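Local coordinates for peptide ABC transporter permease (Staphylococcus hominis, PDB 6EXS), which probably imports peptides across the cell membrane as a POT family transporter, and binds a thioalcohol-conjugated peptide, a malodour precursor of the human axilla, at residues Y66-Y71 against A444-G449; M296-I301 against V404-G409; S306-I311 against T461-F466. All blocks are in the same frame, centred on the assembly; numbering follows the deposited sequence.

Interaction 1 of 3, residues Y66-Y71 against A444-G449; sequences YGALIY and AQAING
A68 and Q445 meet where two helices of the major facilitator fold run nearly antiparallel, their segment axes 154° apart in direction and approaching to 7.9 Å. The small residues G67, A68 and A446 at the approach are consistent with this short distance. A68 CB points at the other helix and touches the backbone N of A446 at 3.6 Å and Q445 CB at 3.7 Å. In return, Q445 CB packs on the backbone N of A68 at 3.6 Å, so the contact mixes methyl and methylene carbons with backbone nitrogens as well as with each other. The more distant part of Q445 behaves differently. A bend at chi2 (-79°) folds its chain, and the amide turns its nitrogen toward G67, whose lack of a side chain leaves the main chain within touch. Its oxygen has weak hydrogen bonds with N448 on its own helix and with S64 on the facing helix, which probably limit the amide's rotation. N448 in turn bonds through OD1 to S300 and Q304. At the other end of the amide, Q445 NE2 lies 3.7 Å from CA of G67.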
loop_
_atom_site.group_PDB
_atom_site.type_symbol
_atom_site.label_atom_id
_atom_site.label_comp_id
_atom_site.label_asym_id
_atom_site.label_seq_id
_atom_site.Cartn_x
_atom_site.Cartn_y
_atom_site.Cartn_z
ATOM N N TYR A 66 -5.163 -9.127 1.212
ATOM C CA TYR A 66 -4.196 -8.833 2.266
ATOM C C TYR A 66 -3.766 -7.348 2.175
ATOM O O TYR A 66 -3.823 -6.643 3.182
ATOM C CB TYR A 66 -3.003 -9.794 2.115
ATOM C CG TYR A 66 -1.959 -9.806 3.210
ATOM C CD1 TYR A 66 -2.189 -9.181 4.437
ATOM C CD2 TYR A 66 -0.740 -10.446 3.024
ATOM C CE1 TYR A 66 -1.223 -9.185 5.441
ATOM C CE2 TYR A 66 0.227 -10.465 4.026
ATOM C CZ TYR A 66 -0.021 -9.839 5.232
ATOM O OH TYR A 66 0.929 -9.902 6.214
ATOM N N GLY A 67 -3.399 -6.896 0.969
ATOM C CA GLY A 67 -3.003 -5.521 0.671
ATOM C C GLY A 67 -4.122 -4.532 0.940
ATOM O O GLY A 67 -3.886 -3.486 1.542
ATOM N N ALA A 68 -5.369 -4.881 0.533
ATOM C CA ALA A 68 -6.578 -4.081 0.759
ATOM C C ALA A 68 -6.856 -3.935 2.258
ATOM O O ALA A 68 -7.218 -2.841 2.700
ATOM C CB ALA A 68 -7.775 -4.732 0.072
ATOM N N LEU A 69 -6.661 -5.024 3.044
ATOM C CA LEU A 69 -6.925 -5.008 4.487
ATOM C C LEU A 69 -5.926 -4.183 5.261
ATOM O O LEU A 69 -6.331 -3.515 6.201
ATOM C CB LEU A 69 -7.075 -6.410 5.084
ATOM C CG LEU A 69 -8.404 -7.112 4.753
ATOM C CD1 LEU A 69 -8.310 -8.592 4.984
ATOM C CD2 LEU A 69 -9.570 -6.529 5.544
ATOM N N ILE A 70 -4.647 -4.170 4.841
ATOM C CA ILE A 70 -3.605 -3.352 5.472
ATOM C C ILE A 70 -3.965 -1.857 5.409
ATOM O O ILE A 70 -3.883 -1.174 6.428
ATOM C CB ILE A 70 -2.192 -3.674 4.899
ATOM C CG1 ILE A 70 -1.644 -4.955 5.543
ATOM C CG2 ILE A 70 -1.210 -2.486 5.083
ATOM C CD1 ILE A 70 -0.728 -5.675 4.740
ATOM N N TYR A 71 -4.421 -1.386 4.229
ATOM C CA TYR A 71 -4.820 -0.004 3.965
ATOM C C TYR A 71 -6.163 0.352 4.613
ATOM O O TYR A 71 -6.303 1.472 5.103
ATOM C CB TYR A 71 -4.789 0.292 2.449
ATOM C CG TYR A 71 -3.373 0.379 1.909
ATOM C CD1 TYR A 71 -2.656 -0.770 1.592
ATOM C CD2 TYR A 71 -2.723 1.603 1.791
ATOM C CE1 TYR A 71 -1.328 -0.707 1.175
ATOM C CE2 TYR A 71 -1.396 1.682 1.363
ATOM C CZ TYR A 71 -0.702 0.521 1.052
ATOM O OH TYR A 71 0.604 0.568 0.617
ATOM N N ALA A 444 -8.952 -0.418 -4.851
ATOM C CA ALA A 444 -8.343 -1.044 -6.034
ATOM C C ALA A 444 -7.881 -2.468 -5.719
ATOM O O ALA A 444 -8.155 -3.368 -6.500
ATOM C CB ALA A 444 -7.177 -0.215 -6.539
ATOM N N GLN A 445 -7.237 -2.675 -4.552
ATOM C CA GLN A 445 -6.783 -3.979 -4.066
ATOM C C GLN A 445 -7.957 -4.912 -3.719
ATOM O O GLN A 445 -7.843 -6.133 -3.906
ATOM C CB GLN A 445 -5.824 -3.812 -2.873
ATOM C CG GLN A 445 -4.379 -3.475 -3.258
ATOM C CD GLN A 445 -3.600 -4.690 -3.726
ATOM O OE1 GLN A 445 -3.905 -5.307 -4.760
ATOM N NE2 GLN A 445 -2.538 -5.030 -3.009
ATOM N N ALA A 446 -9.092 -4.326 -3.249
ATOM C CA ALA A 446 -10.343 -5.034 -2.924
ATOM C C ALA A 446 -10.999 -5.576 -4.190
ATOM O O ALA A 446 -11.498 -6.698 -4.166
ATOM C CB ALA A 446 -11.306 -4.114 -2.195
ATOM N N ILE A 447 -10.994 -4.791 -5.297
ATOM C CA ILE A 447 -11.523 -5.216 -6.602
ATOM C C ILE A 447 -10.577 -6.304 -7.171
ATOM O O ILE A 447 -11.048 -7.331 -7.672
ATOM C CB ILE A 447 -11.710 -4.016 -7.599
ATOM C CG1 ILE A 447 -12.507 -2.811 -6.996
ATOM C CG2 ILE A 447 -12.316 -4.459 -8.922
ATOM C CD1 ILE A 447 -13.856 -3.062 -6.324
ATOM N N ASN A 448 -9.246 -6.080 -7.058
ATOM C CA ASN A 448 -8.201 -7.009 -7.511
ATOM C C ASN A 448 -8.360 -8.452 -6.998
ATOM O O ASN A 448 -8.105 -9.382 -7.762
ATOM C CB ASN A 448 -6.811 -6.476 -7.184
ATOM C CG ASN A 448 -6.336 -5.405 -8.117
ATOM O OD1 ASN A 448 -6.925 -5.173 -9.173
ATOM N ND2 ASN A 448 -5.257 -4.716 -7.742
ATOM N N GLY A 449 -8.803 -8.602 -5.736
ATOM C CA GLY A 449 -9.034 -9.877 -5.065
ATOM C C GLY A 449 -10.052 -10.768 -5.754
ATOM O O GLY A 449 -9.984 -11.995 -5.630
#

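Interaction 2 of 3, residues M296-I301 against V404-G409; sequences MLFWSI and VICVIG
F298 reaches C406 because its first torsion (chi1 176°) sets CG anti to the backbone N, swinging the ring across the gap, while C406, with chi1 -157°, puts SG within 4.3 Å of both F298 CE1 and I301 CG2. The segment axes approach only to 10.9 Å, and the ring spans much of that gap. At the end of the ring, CE1 of F298 lies 3.5 Å from the carbonyl O of C406. That oxygen sits at the ring edge, near its plane, where the C-H groups face it. G409, carrying no side chain, leaves room for F298 CE1 to come obliquely within 3.7 Å of its C. The sulfur of C406 makes an oblique sulfur-aromatic contact, its SG 4.9 Å from the F298 ring centroid and 41° off the normal. I301 completes the apolar patch through CG2. C406 is a pocket residue touching the bound peptide conjugate, so F298 and I301 probably back it as second-shell neighbours. Around the contact, helix 364-389 supplies A375 against F298 and Y379 against I301, E410 and L413 of helix 396-418 also touch F298, and W299 faces helix 430-451 at W437, T440 and A444.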
loop_
_atom_site.group_PDB
_atom_site.type_symbol
_atom_site.label_atom_id
_atom_site.label_comp_id
_atom_site.label_asym_id
_atom_site.label_seq_id
_atom_site.Cartn_x
_atom_site.Cartn_y
_atom_site.Cartn_z
ATOM N N MET A 296 -8.070 4.835 -8.508
ATOM C CA MET A 296 -8.448 3.434 -8.337
ATOM C C MET A 296 -7.965 2.592 -9.533
ATOM O O MET A 296 -7.368 1.532 -9.323
ATOM C CB MET A 296 -9.972 3.318 -8.156
ATOM C CG MET A 296 -10.389 2.150 -7.310
ATOM S SD MET A 296 -12.138 2.182 -6.836
ATOM C CE MET A 296 -12.915 1.784 -8.414
ATOM N N LEU A 297 -8.196 3.093 -10.781
ATOM C CA LEU A 297 -7.781 2.458 -12.034
ATOM C C LEU A 297 -6.258 2.330 -12.096
ATOM O O LEU A 297 -5.753 1.336 -12.629
ATOM C CB LEU A 297 -8.278 3.243 -13.267
ATOM C CG LEU A 297 -9.773 3.261 -13.602
ATOM C CD1 LEU A 297 -10.070 4.364 -14.573
ATOM C CD2 LEU A 297 -10.251 1.915 -14.172
ATOM N N PHE A 298 -5.526 3.327 -11.550
ATOM C CA PHE A 298 -4.058 3.288 -11.524
ATOM C C PHE A 298 -3.542 2.188 -10.589
ATOM O O PHE A 298 -2.697 1.390 -11.007
ATOM C CB PHE A 298 -3.429 4.649 -11.140
ATOM C CG PHE A 298 -1.929 4.505 -11.035
ATOM C CD1 PHE A 298 -1.128 4.590 -12.166
ATOM C CD2 PHE A 298 -1.331 4.143 -9.832
ATOM C CE1 PHE A 298 0.236 4.351 -12.089
ATOM C CE2 PHE A 298 0.034 3.903 -9.760
ATOM C CZ PHE A 298 0.802 3.992 -10.891
ATOM N N TRP A 299 -4.011 2.180 -9.312
ATOM C CA TRP A 299 -3.578 1.201 -8.315
ATOM C C TRP A 299 -4.049 -0.209 -8.618
ATOM O O TRP A 299 -3.388 -1.147 -8.184
ATOM C CB TRP A 299 -3.943 1.613 -6.883
ATOM C CG TRP A 299 -3.288 2.881 -6.447
ATOM C CD1 TRP A 299 -3.907 4.061 -6.159
ATOM C CD2 TRP A 299 -1.880 3.125 -6.330
ATOM N NE1 TRP A 299 -2.975 5.018 -5.837
ATOM C CE2 TRP A 299 -1.722 4.471 -5.931
ATOM C CE3 TRP A 299 -0.737 2.319 -6.459
ATOM C CZ2 TRP A 299 -0.463 5.041 -5.699
ATOM C CZ3 TRP A 299 0.507 2.878 -6.237
ATOM C CH2 TRP A 299 0.640 4.228 -5.871
ATOM N N SER A 300 -5.139 -0.378 -9.388
ATOM C CA SER A 300 -5.613 -1.724 -9.761
ATOM C C SER A 300 -4.535 -2.419 -10.599
ATOM O O SER A 300 -4.091 -3.508 -10.239
ATOM C CB SER A 300 -6.945 -1.654 -10.509
ATOM O OG SER A 300 -7.324 -2.920 -11.024
ATOM N N ILE A 301 -4.056 -1.725 -11.652
ATOM C CA ILE A 301 -3.001 -2.185 -12.547
ATOM C C ILE A 301 -1.660 -2.221 -11.816
ATOM O O ILE A 301 -0.994 -3.255 -11.845
ATOM C CB ILE A 301 -2.976 -1.386 -13.874
ATOM C CG1 ILE A 301 -4.253 -1.715 -14.704
ATOM C CG2 ILE A 301 -1.692 -1.700 -14.675
ATOM C CD1 ILE A 301 -4.478 -0.881 -15.954
ATOM N N VAL A 404 8.281 -0.554 -15.796
ATOM C CA VAL A 404 8.858 0.777 -16.012
ATOM C C VAL A 404 7.795 1.772 -16.491
ATOM O O VAL A 404 7.778 2.903 -16.005
ATOM C CB VAL A 404 10.121 0.748 -16.926
ATOM C CG1 VAL A 404 10.631 2.156 -17.221
ATOM C CG2 VAL A 404 11.235 -0.115 -16.322
ATOM N N ILE A 405 6.895 1.360 -17.411
ATOM C CA ILE A 405 5.834 2.253 -17.905
ATOM C C ILE A 405 4.863 2.606 -16.767
ATOM O O ILE A 405 4.496 3.772 -16.604
ATOM C CB ILE A 405 5.132 1.715 -19.185
ATOM C CG1 ILE A 405 6.147 1.557 -20.350
ATOM C CG2 ILE A 405 3.942 2.620 -19.603
ATOM C CD1 ILE A 405 5.724 0.540 -21.435
ATOM N N CYS A 406 4.517 1.610 -15.941
ATOM C CA CYS A 406 3.621 1.792 -14.801
ATOM C C CYS A 406 4.177 2.736 -13.721
ATOM O O CYS A 406 3.433 3.575 -13.203
ATOM C CB CYS A 406 3.209 0.452 -14.210
ATOM S SG CYS A 406 1.663 0.520 -13.284
ATOM N N VAL A 407 5.471 2.584 -13.374
ATOM C CA VAL A 407 6.112 3.424 -12.360
ATOM C C VAL A 407 6.273 4.880 -12.876
ATOM O O VAL A 407 6.098 5.798 -12.083
ATOM C CB VAL A 407 7.411 2.816 -11.771
ATOM C CG1 VAL A 407 8.504 2.647 -12.823
ATOM C CG2 VAL A 407 7.914 3.628 -10.579
ATOM N N ILE A 408 6.514 5.084 -14.200
ATOM C CA ILE A 408 6.581 6.430 -14.799
ATOM C C ILE A 408 5.216 7.133 -14.593
ATOM O O ILE A 408 5.182 8.338 -14.321
ATOM C CB ILE A 408 7.075 6.432 -16.283
ATOM C CG1 ILE A 408 8.567 6.052 -16.369
ATOM C CG2 ILE A 408 6.830 7.801 -16.955
ATOM C CD1 ILE A 408 9.010 5.595 -17.738
ATOM N N GLY A 409 4.135 6.351 -14.666
ATOM C CA GLY A 409 2.775 6.797 -14.400
ATOM C C GLY A 409 2.558 7.137 -12.935
ATOM O O GLY A 409 1.861 8.107 -12.622
#

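Interaction 3 of 3, residues S306-I311 against T461-F466; sequences SNVLNI and TNYFIF. With C3H (2-[[(2~{R})-2-azanyl-3-[(3~{S})-3-methyl-1-oxidanyl-hexan-3-yl]sulfanyl-propanoyl]amino]ethanoic acid), chain O.
Y463 and F464 bring two aromatic rings from helix 460-479 against V308 and L309, which stand where helix 279-302 has ended and helix 309-316 begins. The helical frame that carries the rings shows in the bonds that bracket them: T461 O accepts I465 N, and N462 O accepts F466 N. Between these, Y463 and F464 leave the helix in different directions. With chi1 at 171°, the Y463 ring points away from its own amide nitrogen and toward V308, its CE1 coming obliquely to 4.1 Å from V308 CG1. Its polar end looks further, the hydroxyl being hydrogen-bonded to Q304 just upstream of the contact.

F464 turns differently: at chi1 -71° its CG stands opposite the carbonyl carbon, and its ring makes the larger part of the meeting. The same methyl, V308 CG1, lies 3.9 Å from F464 CE1, so one branch of the valine serves both rings. V308 and F464 run alongside each other with opposed directions. L309 arrives at an angle, placing CD1 4.0 Å from F464 CZ, and both aliphatic groups meet the ring obliquely. Y312 and Y379 add edge-to-face contacts to that ring, and I382 of helix 364-389 touches F464 and L309. Every contact is thus apolar and buried, with no polar bond between the segments.

On the ligand side of the loop, S306 borders the bound thioalcohol conjugate, its backbone N 3.5 Å from the C4 methyl carbon of C3H. N310 ND2 makes a weak hydrogen bond back to S306 O, at 3.0 Å. The arrangement is consistent with a transmembrane helix broken after residue 302, as in major facilitator transporters, whose break lines the substrate pocket on one side and packs on a neighbouring helix on the other.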
loop_
_atom_site.group_PDB
_atom_site.type_symbol
_atom_site.label_atom_id
_atom_site.label_comp_id
_atom_site.label_asym_id
_atom_site.label_seq_id
_atom_site.Cartn_x
_atom_site.Cartn_y
_atom_site.Cartn_z
ATOM N N SER A 306 2.530 -7.315 -8.137
ATOM C CA SER A 306 2.943 -8.131 -6.990
ATOM C C SER A 306 2.385 -9.549 -7.024
ATOM O O SER A 306 2.881 -10.392 -6.286
ATOM C CB SER A 306 2.552 -7.455 -5.678
ATOM O OG SER A 306 1.155 -7.215 -5.610
ATOM N N ASN A 307 1.358 -9.818 -7.855
ATOM C CA ASN A 307 0.717 -11.141 -7.918
ATOM C C ASN A 307 0.355 -11.643 -9.331
ATOM O O ASN A 307 0.111 -12.832 -9.488
ATOM C CB ASN A 307 -0.536 -11.163 -7.015
ATOM C CG ASN A 307 -1.636 -10.193 -7.392
ATOM O OD1 ASN A 307 -1.420 -9.165 -8.037
ATOM N ND2 ASN A 307 -2.838 -10.480 -6.957
ATOM N N VAL A 308 0.281 -10.744 -10.336
ATOM C CA VAL A 308 -0.129 -11.100 -11.702
ATOM C C VAL A 308 1.039 -11.001 -12.715
ATOM O O VAL A 308 1.335 -11.994 -13.395
ATOM C CB VAL A 308 -1.388 -10.285 -12.148
ATOM C CG1 VAL A 308 -1.742 -10.534 -13.614
ATOM C CG2 VAL A 308 -2.589 -10.575 -11.245
ATOM N N LEU A 309 1.666 -9.818 -12.832
ATOM C CA LEU A 309 2.744 -9.568 -13.797
ATOM C C LEU A 309 4.020 -10.392 -13.542
ATOM O O LEU A 309 4.651 -10.836 -14.507
ATOM C CB LEU A 309 3.056 -8.063 -13.885
ATOM C CG LEU A 309 3.766 -7.556 -15.156
ATOM C CD1 LEU A 309 3.015 -7.964 -16.438
ATOM C CD2 LEU A 309 3.967 -6.038 -15.093
ATOM N N ASN A 310 4.366 -10.625 -12.254
ATOM C CA ASN A 310 5.530 -11.414 -11.824
ATOM C C ASN A 310 5.415 -12.938 -12.128
ATOM O O ASN A 310 6.406 -13.541 -12.554
ATOM C CB ASN A 310 5.844 -11.162 -10.338
ATOM C CG ASN A 310 4.696 -11.327 -9.369
ATOM O OD1 ASN A 310 3.520 -11.317 -9.737
ATOM N ND2 ASN A 310 5.023 -11.446 -8.090
ATOM N N ILE A 311 4.217 -13.553 -11.891
ATOM C CA ILE A 311 3.943 -14.968 -12.184
ATOM C C ILE A 311 3.957 -15.159 -13.710
ATOM O O ILE A 311 4.472 -16.165 -14.195
ATOM C CB ILE A 311 2.626 -15.486 -11.547
ATOM C CG1 ILE A 311 2.624 -15.341 -10.010
ATOM C CG2 ILE A 311 2.350 -16.944 -11.960
ATOM C CD1 ILE A 311 1.286 -15.787 -9.330
ATOM N N THR A 461 -3.552 -13.178 -21.639
ATOM C CA THR A 461 -3.268 -12.118 -22.621
ATOM C C THR A 461 -4.470 -11.214 -22.885
ATOM O O THR A 461 -4.305 -9.995 -22.983
ATOM C CB THR A 461 -2.695 -12.686 -23.920
ATOM O OG1 THR A 461 -3.506 -13.785 -24.335
ATOM C CG2 THR A 461 -1.256 -13.121 -23.773
ATOM N N ASN A 462 -5.676 -11.805 -23.014
ATOM C CA ASN A 462 -6.913 -11.055 -23.237
ATOM C C ASN A 462 -7.244 -10.237 -22.003
ATOM O O ASN A 462 -7.776 -9.137 -22.142
ATOM C CB ASN A 462 -8.076 -11.976 -23.586
ATOM C CG ASN A 462 -7.907 -12.815 -24.830
ATOM O OD1 ASN A 462 -6.938 -12.696 -25.592
ATOM N ND2 ASN A 462 -8.867 -13.698 -25.055
ATOM N N TYR A 463 -6.892 -10.759 -20.798
ATOM C CA TYR A 463 -7.074 -10.088 -19.505
ATOM C C TYR A 463 -6.257 -8.767 -19.451
ATOM O O TYR A 463 -6.809 -7.745 -19.061
ATOM C CB TYR A 463 -6.708 -11.051 -18.359
ATOM C CG TYR A 463 -6.633 -10.430 -16.977
ATOM C CD1 TYR A 463 -5.433 -9.914 -16.486
ATOM C CD2 TYR A 463 -7.739 -10.435 -16.125
ATOM C CE1 TYR A 463 -5.347 -9.376 -15.202
ATOM C CE2 TYR A 463 -7.657 -9.924 -14.829
ATOM C CZ TYR A 463 -6.462 -9.382 -14.378
ATOM O OH TYR A 463 -6.363 -8.869 -13.111
ATOM N N PHE A 464 -4.974 -8.790 -19.864
ATOM C CA PHE A 464 -4.112 -7.604 -19.904
ATOM C C PHE A 464 -4.650 -6.560 -20.891
ATOM O O PHE A 464 -4.639 -5.369 -20.571
ATOM C CB PHE A 464 -2.657 -7.964 -20.273
ATOM C CG PHE A 464 -1.841 -8.705 -19.235
ATOM C CD1 PHE A 464 -1.667 -8.181 -17.959
ATOM C CD2 PHE A 464 -1.162 -9.871 -19.564
ATOM C CE1 PHE A 464 -0.894 -8.855 -17.010
ATOM C CE2 PHE A 464 -0.374 -10.534 -18.619
ATOM C CZ PHE A 464 -0.255 -10.029 -17.346
ATOM N N ILE A 465 -5.139 -7.007 -22.073
ATOM C CA ILE A 465 -5.694 -6.117 -23.096
ATOM C C ILE A 465 -7.023 -5.510 -22.615
ATOM O O ILE A 465 -7.192 -4.296 -22.718
ATOM C CB ILE A 465 -5.776 -6.792 -24.503
ATOM C CG1 ILE A 465 -4.373 -7.243 -24.974
ATOM C CG2 ILE A 465 -6.410 -5.851 -25.556
ATOM C CD1 ILE A 465 -4.361 -8.411 -25.969
ATOM N N PHE A 466 -7.935 -6.337 -22.057
ATOM C CA PHE A 466 -9.242 -5.898 -21.541
ATOM C C PHE A 466 -9.110 -4.862 -20.409
ATOM O O PHE A 466 -9.766 -3.822 -20.463
ATOM C CB PHE A 466 -10.118 -7.101 -21.130
ATOM C CG PHE A 466 -11.340 -6.787 -20.295
ATOM C CD1 PHE A 466 -12.439 -6.141 -20.853
ATOM C CD2 PHE A 466 -11.402 -7.160 -18.956
ATOM C CE1 PHE A 466 -13.571 -5.853 -20.076
ATOM C CE2 PHE A 466 -12.535 -6.872 -18.183
ATOM C CZ PHE A 466 -13.611 -6.223 -18.748
HETATM O O2 C3H O . 5.883 1.225 -1.129
HETATM C C11 C3H O . 6.415 1.665 -2.085
HETATM O O3 C3H O . 6.298 2.889 -2.465
HETATM C C10 C3H O . 7.257 0.873 -3.042
HETATM N N1 C3H O . 6.883 -0.519 -3.113
HETATM C C9 C3H O . 5.927 -0.938 -3.924
HETATM O O1 C3H O . 4.825 -0.413 -3.986
HETATM C C8 C3H O . 6.216 -2.097 -4.821
HETATM N N C3H O . 7.409 -2.784 -4.344
HETATM C C7 C3H O . 5.058 -3.096 -4.811
HETATM S S C3H O . 3.924 -3.075 -6.225
HETATM C C3 C3H O . 4.776 -3.632 -7.796
HETATM C C4 C3H O . 5.111 -5.088 -7.599
HETATM C C5 C3H O . 5.973 -2.698 -8.021
HETATM C C6 C3H O . 6.949 -3.076 -9.113
HETATM O O C3H O . 8.227 -3.311 -8.622
HETATM C C2 C3H O . 3.851 -3.482 -9.001
HETATM C C1 C3H O . 4.324 -2.513 -10.072
HETATM C C C3H O . 3.355 -2.446 -11.221
#

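Following the chain from its N terminus, helix 56-72 comes first and is met by helix 430-451, so interaction 1 closes the longest loop, 372 residues. Interaction 2 lies wholly within that span, joining helices 279-302 and 396-418 across 102 residues. Interaction 3 starts at the break after helix 279-302 and ends on helix 460-479, so its loop of 149 residues crosses both others. Interactions 1 and 2 touch where A444 CB packs on W299 CB at 3.7 Å. Interaction 3 touches neither, its centre about 13 Å from that of interaction 2. Interaction 1 ties an early helix to a late one, whereas 2 and 3 join parts of the later half, each including one pocket residue.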